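Local coordinates for putative cytoplasmic protein (Salmonella typhimurium LT2, PDB 2Q02) that is of unknown function but binds zinc in a xylose isomerase-like TIM barrel, and may act as an isomerase, at residues L19-E22 / A23-L27; A154-L157 / I158-A161; S249-A252 / S253-E256. All blocks are in the same frame, centred on the assembly; numbering follows the deposited sequence.

Contact 1 of 3, residues L19-E22 / A23-L27; sequences LSIE and AFFRL
Phe24 N bonds back to Ser20 O at 2.9 Å, and the bonds from Phe25 N to Ile21 O and from Arg26 N to Glu22 O continue this i to i+4 ladder as the first turn of helix 21-30. Ser20 is the N-cap. Its OG accepts from Ala23 N at 3.2 Å, and the N-H points almost straight at it (171°). The Ser20 OG lies between its own backbone N and carbonyl carbon (chi1 82°), which turns it back over the start of the helix.

Leu19, just before the cap, folds against the same turn. Its CD2 touches Ala23 CB, and its CB lies 4.2 Å from Phe24 CB. Its CD1 meets Leu27 CD1 at 3.8 Å, the two side chains crossing at about a right angle. Helix 256-271 covers this pair through Ile259.

On another side of the turn, Ile21 and Phe25 run side by side in the same direction. Ile21 CG2 sits over one face of the Phe25 ring, 3.7 Å from the ring centroid and 15° off its normal, a CH-pi contact. With CG1 anti to the Ile21 carbonyl carbon, CG2 is the branch left to cover the ring. Phe25 also packs on Leu59 and on strand 35-39.

Glu22 and Arg26 are a loose charge pair. Glu22 OE2 is 4.4 Å from Arg26 NH1 and well out of the guanidinium plane, so any attraction is probably modest. The same oxygen is hydrogen-bonded to Tyr63.

The arrangement is a serine N-cap with a hydrophobic staple between Leu19 and Phe24, opening the first helix of a TIM barrel.

Contact 2 of 3, residues A154-L157 / I158-A161; sequences AQQL and IREA
Ala154 O accepts from Ile158 N at 3.1 Å, the first of four successive i to i+4 backbone bonds in helix 151-161. The others run from Arg159 N to Gln155 O, from Glu160 N to Gln156 O and, at 2.9 Å, from Ala161 N to Leu157 O.

The main side-chain contact is made by Arg159. Its chain bends at chi3 (-64°) and brings the guanidinium back over the preceding turn. One face of the group lies on Gln156 CA, which stands 3.7 Å from its plane. Arg159 NH2 reaches Gln156 CG at 3.6 Å. The guanidinium also lies over the Gln155 carbonyl oxygen, with Arg159 NH1 3.6 Å from Gln155 O. The flat cation thus rests on the backbone and CG of Gln156 and on a carbonyl oxygen, while the Gln156 amide plane is turned 42° from it.

A water bridges the Gln155 amide and the Arg159 guanidinium. It donates to Gln155 OE1 at 2.6 Å and accepts only weakly from Arg159 NH1, at the guanidinium edge. The other end of the same amide, Gln155 NE2, is hydrogen-bonded to Asp189 O.

Ile158 CG1 lies against the Ala154 carbonyl, 3.4 Å from Ala154 O.

Ala154, Gln155 and Ile158 face Val167 of strand 166-170. Leu157, Glu160 and Ala161 lie against helix 115-130, through Thr118, Val119 and Ile122.

Contact 3 of 3, residues S249-A252 / S253-E256; sequences SQLA and SWSE
Leu251 and Trp254 meet across a short 3-10 turn in the loop between strand 242-244 and helix 256-271 of the TIM barrel. Two backbone bonds of the i to i+3 kind cross it: Ser253 N to Gln250 O, and Trp254 N to Leu251 O at 3.0 Å. In both, the donor stands above the carbonyl plane.

The Trp254 indole is laid back beside the turn. Leu251 CB starts away from the following residues, but the end of the side chain comes nearer to them. A chi2 of 167° sends CD1 on in line and leaves CD2 as the branch turned to the indole. The two side chains cross at a slant. Leu251 CD2 lies over one face of the six-membered ring of Trp254, 3.5 Å from its centroid and 17° off the normal, a CH-pi contact. The methyl sits off-centre, closest to Trp254 CZ3 and CH2. Beyond the turn, Trp254 also touches Met217, and Ile259 and Gln262 of helix 256-271. Leu251 packs on Pro246, which follows the zinc ligand Glu245 in sequence.

Ser255 then serves as N-cap of helix 256-271, its OG accepting from Glu258 N.

Ser253 folds its hydroxyl back along the chain. Its OG lies between its own backbone N and carbonyl carbon (chi1 62°). There Ser253 OG donates to Gln250 O at 2.6 Å, so this one carbonyl oxygen takes both the hydroxyl and the amide N-H of Ser253.

From the N terminus, contact 1 comes first, at the start of helix 21-30 after the first barrel strand. Contact 2 follows within helix 151-161, between strands 135-138 and 166-170. Contact 3 is last, in the loop that leads from strand 242-244 into helix 256-271. Each closes only a turn of its own; the three lie in series, and none nests in or crosses another. Contacts 1 and 3 are far apart in sequence but touch: Leu19 CD2 is 3.6 Å from Glu256 OE2. They bring the first and last helices of the barrel together. Contact 2 lies across the barrel, its centre about 37 Å from that of contact 1.

Contact 1 of 3, residues L19-E22 / A23-L27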
loop_
_atom_site.group_PDB
_atom_site.type_symbol
_atom_site.label_atom_id
_atom_site.label_comp_id
_atom_site.label_asym_id
_atom_site.label_seq_id
_atom_site.Cartn_x
_atom_site.Cartn_y
_atom_site.Cartn_z
ATOM N N LEU A 19 -2.053 18.796 -0.671
ATOM C CA LEU A 19 -3.510 18.964 -0.736
ATOM C C LEU A 19 -4.219 18.572 0.551
ATOM O O LEU A 19 -3.933 17.510 1.134
ATOM C CB LEU A 19 -4.093 18.103 -1.862
ATOM C CG LEU A 19 -3.662 18.498 -3.272
ATOM C CD1 LEU A 19 -4.266 17.539 -4.291
ATOM C CD2 LEU A 19 -4.062 19.951 -3.560
ATOM N N SER A 20 -5.175 19.405 0.965
ATOM C CA SER A 20 -6.057 19.044 2.059
ATOM C C SER A 20 -6.856 17.815 1.655
ATOM O O SER A 20 -6.920 17.465 0.479
ATOM C CB SER A 20 -7.031 20.168 2.376
ATOM O OG SER A 20 -8.129 20.130 1.480
ATOM N N ILE A 21 -7.494 17.181 2.626
ATOM C CA ILE A 21 -8.271 15.982 2.345
ATOM C C ILE A 21 -9.409 16.242 1.353
ATOM O O ILE A 21 -9.635 15.407 0.488
ATOM C CB ILE A 21 -8.805 15.327 3.638
ATOM C CG1 ILE A 21 -7.627 14.783 4.467
ATOM C CG2 ILE A 21 -9.799 14.214 3.300
ATOM C CD1 ILE A 21 -8.004 14.119 5.774
ATOM N N GLU A 22 -10.115 17.375 1.467
ATOM C CA GLU A 22 -11.201 17.679 0.505
ATOM C C GLU A 22 -10.674 17.974 -0.902
ATOM O O GLU A 22 -11.286 17.547 -1.882
ATOM C CB GLU A 22 -12.141 18.815 0.942
ATOM C CG GLU A 22 -13.228 19.087 -0.122
ATOM C CD GLU A 22 -14.436 19.858 0.391
ATOM O OE1 GLU A 22 -14.301 20.553 1.420
ATOM O OE2 GLU A 22 -15.523 19.787 -0.241
ATOM N N ALA A 23 -9.563 18.707 -0.989
ATOM C CA ALA A 23 -8.908 18.968 -2.269
ATOM C C ALA A 23 -8.432 17.666 -2.920
ATOM O O ALA A 23 -8.528 17.487 -4.127
ATOM C CB ALA A 23 -7.730 19.931 -2.074
ATOM N N PHE A 24 -7.920 16.759 -2.099
ATOM C CA PHE A 24 -7.439 15.470 -2.581
ATOM C C PHE A 24 -8.607 14.617 -3.092
ATOM O O PHE A 24 -8.557 14.083 -4.199
ATOM C CB PHE A 24 -6.638 14.751 -1.489
ATOM C CG PHE A 24 -6.367 13.318 -1.786
ATOM C CD1 PHE A 24 -5.697 12.956 -2.934
ATOM C CD2 PHE A 24 -6.774 12.321 -0.910
ATOM C CE1 PHE A 24 -5.444 11.631 -3.221
ATOM C CE2 PHE A 24 -6.514 10.980 -1.184
ATOM C CZ PHE A 24 -5.858 10.640 -2.351
ATOM N N PHE A 25 -9.666 14.527 -2.292
ATOM C CA PHE A 25 -10.865 13.761 -2.654
ATOM C C PHE A 25 -11.529 14.324 -3.905
ATOM O O PHE A 25 -11.989 13.563 -4.757
ATOM C CB PHE A 25 -11.897 13.762 -1.501
ATOM C CG PHE A 25 -11.577 12.815 -0.344
ATOM C CD1 PHE A 25 -10.311 12.255 -0.165
ATOM C CD2 PHE A 25 -12.559 12.509 0.590
ATOM C CE1 PHE A 25 -10.052 11.407 0.894
ATOM C CE2 PHE A 25 -12.290 11.652 1.650
ATOM C CZ PHE A 25 -11.038 11.111 1.797
ATOM N N ARG A 26 -11.580 15.653 -3.998
ATOM C CA ARG A 26 -12.216 16.341 -5.130
ATOM C C ARG A 26 -11.455 16.033 -6.433
ATOM O O ARG A 26 -12.065 15.828 -7.480
ATOM C CB ARG A 26 -12.319 17.863 -4.867
ATOM C CG ARG A 26 -13.038 18.647 -5.971
ATOM C CD ARG A 26 -13.290 20.110 -5.596
ATOM N NE ARG A 26 -12.074 20.761 -5.104
ATOM C CZ ARG A 26 -11.975 21.515 -4.002
ATOM N NH1 ARG A 26 -13.035 21.791 -3.238
ATOM N NH2 ARG A 26 -10.787 22.025 -3.672
ATOM N N LEU A 27 -10.128 15.971 -6.348
ATOM C CA LEU A 27 -9.276 15.626 -7.495
ATOM C C LEU A 27 -9.549 14.201 -7.981
ATOM O O LEU A 27 -9.748 13.976 -9.185
ATOM C CB LEU A 27 -7.798 15.803 -7.110
ATOM C CG LEU A 27 -6.699 15.546 -8.133
ATOM C CD1 LEU A 27 -5.484 16.350 -7.734
ATOM C CD2 LEU A 27 -6.372 14.068 -8.232
#

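Contact 2 of 3, residues A154-L157 / I158-A161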
loop_
_atom_site.group_PDB
_atom_site.type_symbol
_atom_site.label_atom_id
_atom_site.label_comp_id
_atom_site.label_asym_id
_atom_site.label_seq_id
_atom_site.Cartn_x
_atom_site.Cartn_y
_atom_site.Cartn_z
ATOM N N ALA A 154 5.579 -14.462 3.596
ATOM C CA ALA A 154 4.544 -13.748 4.337
ATOM C C ALA A 154 3.190 -14.477 4.268
ATOM O O ALA A 154 2.481 -14.564 5.265
ATOM C CB ALA A 154 4.407 -12.319 3.820
ATOM N N GLN A 155 2.835 -14.977 3.084
ATOM C CA GLN A 155 1.595 -15.732 2.918
ATOM C C GLN A 155 1.623 -17.029 3.746
ATOM O O GLN A 155 0.618 -17.444 4.315
ATOM C CB GLN A 155 1.333 -16.053 1.436
ATOM C CG GLN A 155 0.958 -14.856 0.610
ATOM C CD GLN A 155 0.618 -15.194 -0.848
ATOM O OE1 GLN A 155 1.146 -16.152 -1.440
ATOM N NE2 GLN A 155 -0.283 -14.399 -1.430
ATOM N N GLN A 156 2.793 -17.643 3.832
ATOM C CA GLN A 156 2.950 -18.870 4.605
ATOM C C GLN A 156 2.732 -18.629 6.097
ATOM O O GLN A 156 2.061 -19.418 6.776
ATOM C CB GLN A 156 4.335 -19.468 4.378
ATOM C CG GLN A 156 4.417 -20.911 4.787
ATOM C CD GLN A 156 5.837 -21.419 4.831
ATOM O OE1 GLN A 156 6.506 -21.559 3.791
ATOM N NE2 GLN A 156 6.315 -21.693 6.040
ATOM N N LEU A 157 3.314 -17.549 6.595
ATOM C CA LEU A 157 3.219 -17.199 8.008
ATOM C C LEU A 157 1.773 -16.898 8.400
ATOM O O LEU A 157 1.314 -17.324 9.461
ATOM C CB LEU A 157 4.137 -15.999 8.312
ATOM C CG LEU A 157 5.653 -16.249 8.130
ATOM C CD1 LEU A 157 6.418 -15.075 8.624
ATOM C CD2 LEU A 157 6.166 -17.532 8.841
ATOM N N ILE A 158 1.072 -16.171 7.529
ATOM C CA ILE A 158 -0.355 -15.870 7.711
ATOM C C ILE A 158 -1.184 -17.166 7.849
ATOM O O ILE A 158 -2.032 -17.285 8.751
ATOM C CB ILE A 158 -0.874 -14.935 6.566
ATOM C CG1 ILE A 158 -0.354 -13.508 6.815
ATOM C CG2 ILE A 158 -2.395 -14.905 6.454
ATOM C CD1 ILE A 158 -0.508 -12.554 5.657
ATOM N N ARG A 159 -0.909 -18.136 6.979
ATOM C CA ARG A 159 -1.568 -19.441 7.059
ATOM C C ARG A 159 -1.265 -20.164 8.356
ATOM O O ARG A 159 -2.149 -20.761 8.959
ATOM C CB ARG A 159 -1.175 -20.353 5.898
ATOM C CG ARG A 159 -1.626 -19.886 4.530
ATOM C CD ARG A 159 -1.583 -21.008 3.531
ATOM N NE ARG A 159 -0.219 -21.512 3.300
ATOM C CZ ARG A 159 0.657 -21.009 2.423
ATOM N NH1 ARG A 159 0.351 -19.952 1.683
ATOM N NH2 ARG A 159 1.855 -21.566 2.292
ATOM N N GLU A 160 -0.017 -20.124 8.790
ATOM C CA GLU A 160 0.368 -20.783 10.029
ATOM C C GLU A 160 -0.312 -20.140 11.242
ATOM O O GLU A 160 -0.679 -20.823 12.201
ATOM C CB GLU A 160 1.874 -20.678 10.155
ATOM C CG GLU A 160 2.481 -21.483 11.236
ATOM C CD GLU A 160 3.959 -21.256 11.263
ATOM O OE1 GLU A 160 4.582 -21.252 10.163
ATOM O OE2 GLU A 160 4.483 -21.073 12.383
ATOM N N ALA A 161 -0.495 -18.824 11.161
ATOM C CA ALA A 161 -1.227 -18.050 12.157
ATOM C C ALA A 161 -2.750 -18.286 12.146
ATOM O O ALA A 161 -3.449 -17.906 13.099
ATOM C CB ALA A 161 -0.938 -16.564 11.963
HETATM O O HOH W 1 1.813 -18.584 -0.998
#

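Contact 3 of 3, residues S249-A252 / S253-E256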
loop_
_atom_site.group_PDB
_atom_site.type_symbol
_atom_site.label_atom_id
_atom_site.label_comp_id
_atom_site.label_asym_id
_atom_site.label_seq_id
_atom_site.Cartn_x
_atom_site.Cartn_y
_atom_site.Cartn_z
ATOM N N SER A 249 10.143 13.254 -2.948
ATOM C CA SER A 249 9.967 14.666 -2.600
ATOM C C SER A 249 9.687 15.512 -3.839
ATOM O O SER A 249 9.226 16.643 -3.729
ATOM C CB SER A 249 11.207 15.205 -1.879
ATOM O OG SER A 249 12.333 15.230 -2.739
ATOM N N GLN A 250 9.992 14.976 -5.021
ATOM C CA GLN A 250 9.627 15.643 -6.288
ATOM C C GLN A 250 8.101 15.874 -6.360
ATOM O O GLN A 250 7.634 16.775 -7.047
ATOM C CB GLN A 250 10.016 14.785 -7.506
ATOM C CG GLN A 250 11.514 14.673 -7.881
ATOM C CD GLN A 250 11.725 13.670 -9.048
ATOM O OE1 GLN A 250 11.198 13.856 -10.163
ATOM N NE2 GLN A 250 12.464 12.590 -8.775
ATOM N N LEU A 251 7.336 15.029 -5.673
ATOM C CA LEU A 251 5.878 15.142 -5.642
ATOM C C LEU A 251 5.386 16.487 -5.117
ATOM O O LEU A 251 4.421 17.040 -5.658
ATOM C CB LEU A 251 5.262 14.040 -4.776
ATOM C CG LEU A 251 5.382 12.606 -5.291
ATOM C CD1 LEU A 251 5.008 11.642 -4.173
ATOM C CD2 LEU A 251 4.508 12.355 -6.504
ATOM N N ALA A 252 6.027 16.994 -4.063
ATOM C CA ALA A 252 5.625 18.267 -3.441
ATOM C C ALA A 252 5.590 19.445 -4.407
ATOM O O ALA A 252 4.882 20.409 -4.171
ATOM C CB ALA A 252 6.539 18.600 -2.271
ATOM N N SER A 253 6.361 19.370 -5.487
ATOM C CA SER A 253 6.428 20.448 -6.477
ATOM C C SER A 253 5.330 20.386 -7.560
ATOM O O SER A 253 5.276 21.253 -8.444
ATOM C CB SER A 253 7.811 20.445 -7.146
ATOM O OG SER A 253 8.051 19.223 -7.843
ATOM N N TRP A 254 4.470 19.370 -7.486
ATOM C CA TRP A 254 3.413 19.130 -8.491
ATOM C C TRP A 254 2.118 19.915 -8.213
ATOM O O TRP A 254 1.564 19.838 -7.111
ATOM C CB TRP A 254 3.048 17.634 -8.519
ATOM C CG TRP A 254 4.124 16.684 -9.001
ATOM C CD1 TRP A 254 5.423 16.973 -9.272
ATOM C CD2 TRP A 254 3.966 15.286 -9.249
ATOM N NE1 TRP A 254 6.085 15.844 -9.689
ATOM C CE2 TRP A 254 5.211 14.794 -9.682
ATOM C CE3 TRP A 254 2.886 14.399 -9.153
ATOM C CZ2 TRP A 254 5.411 13.459 -10.017
ATOM C CZ3 TRP A 254 3.086 13.070 -9.478
ATOM C CH2 TRP A 254 4.340 12.612 -9.909
ATOM N N SER A 255 1.614 20.630 -9.218
ATOM C CA SER A 255 0.272 21.218 -9.129
ATOM C C SER A 255 -0.815 20.133 -9.234
ATOM O O SER A 255 -0.526 18.976 -9.570
ATOM C CB SER A 255 0.073 22.259 -10.224
ATOM O OG SER A 255 -0.027 21.642 -11.491
ATOM N N GLU A 256 -2.060 20.510 -8.938
ATOM C CA GLU A 256 -3.189 19.586 -9.034
ATOM C C GLU A 256 -3.377 19.073 -10.459
ATOM O O GLU A 256 -3.865 17.952 -10.666
ATOM C CB GLU A 256 -4.489 20.255 -8.600
ATOM C CG GLU A 256 -4.661 20.429 -7.108
ATOM C CD GLU A 256 -6.091 20.817 -6.743
ATOM O OE1 GLU A 256 -7.015 20.319 -7.416
ATOM O OE2 GLU A 256 -6.295 21.616 -5.796
#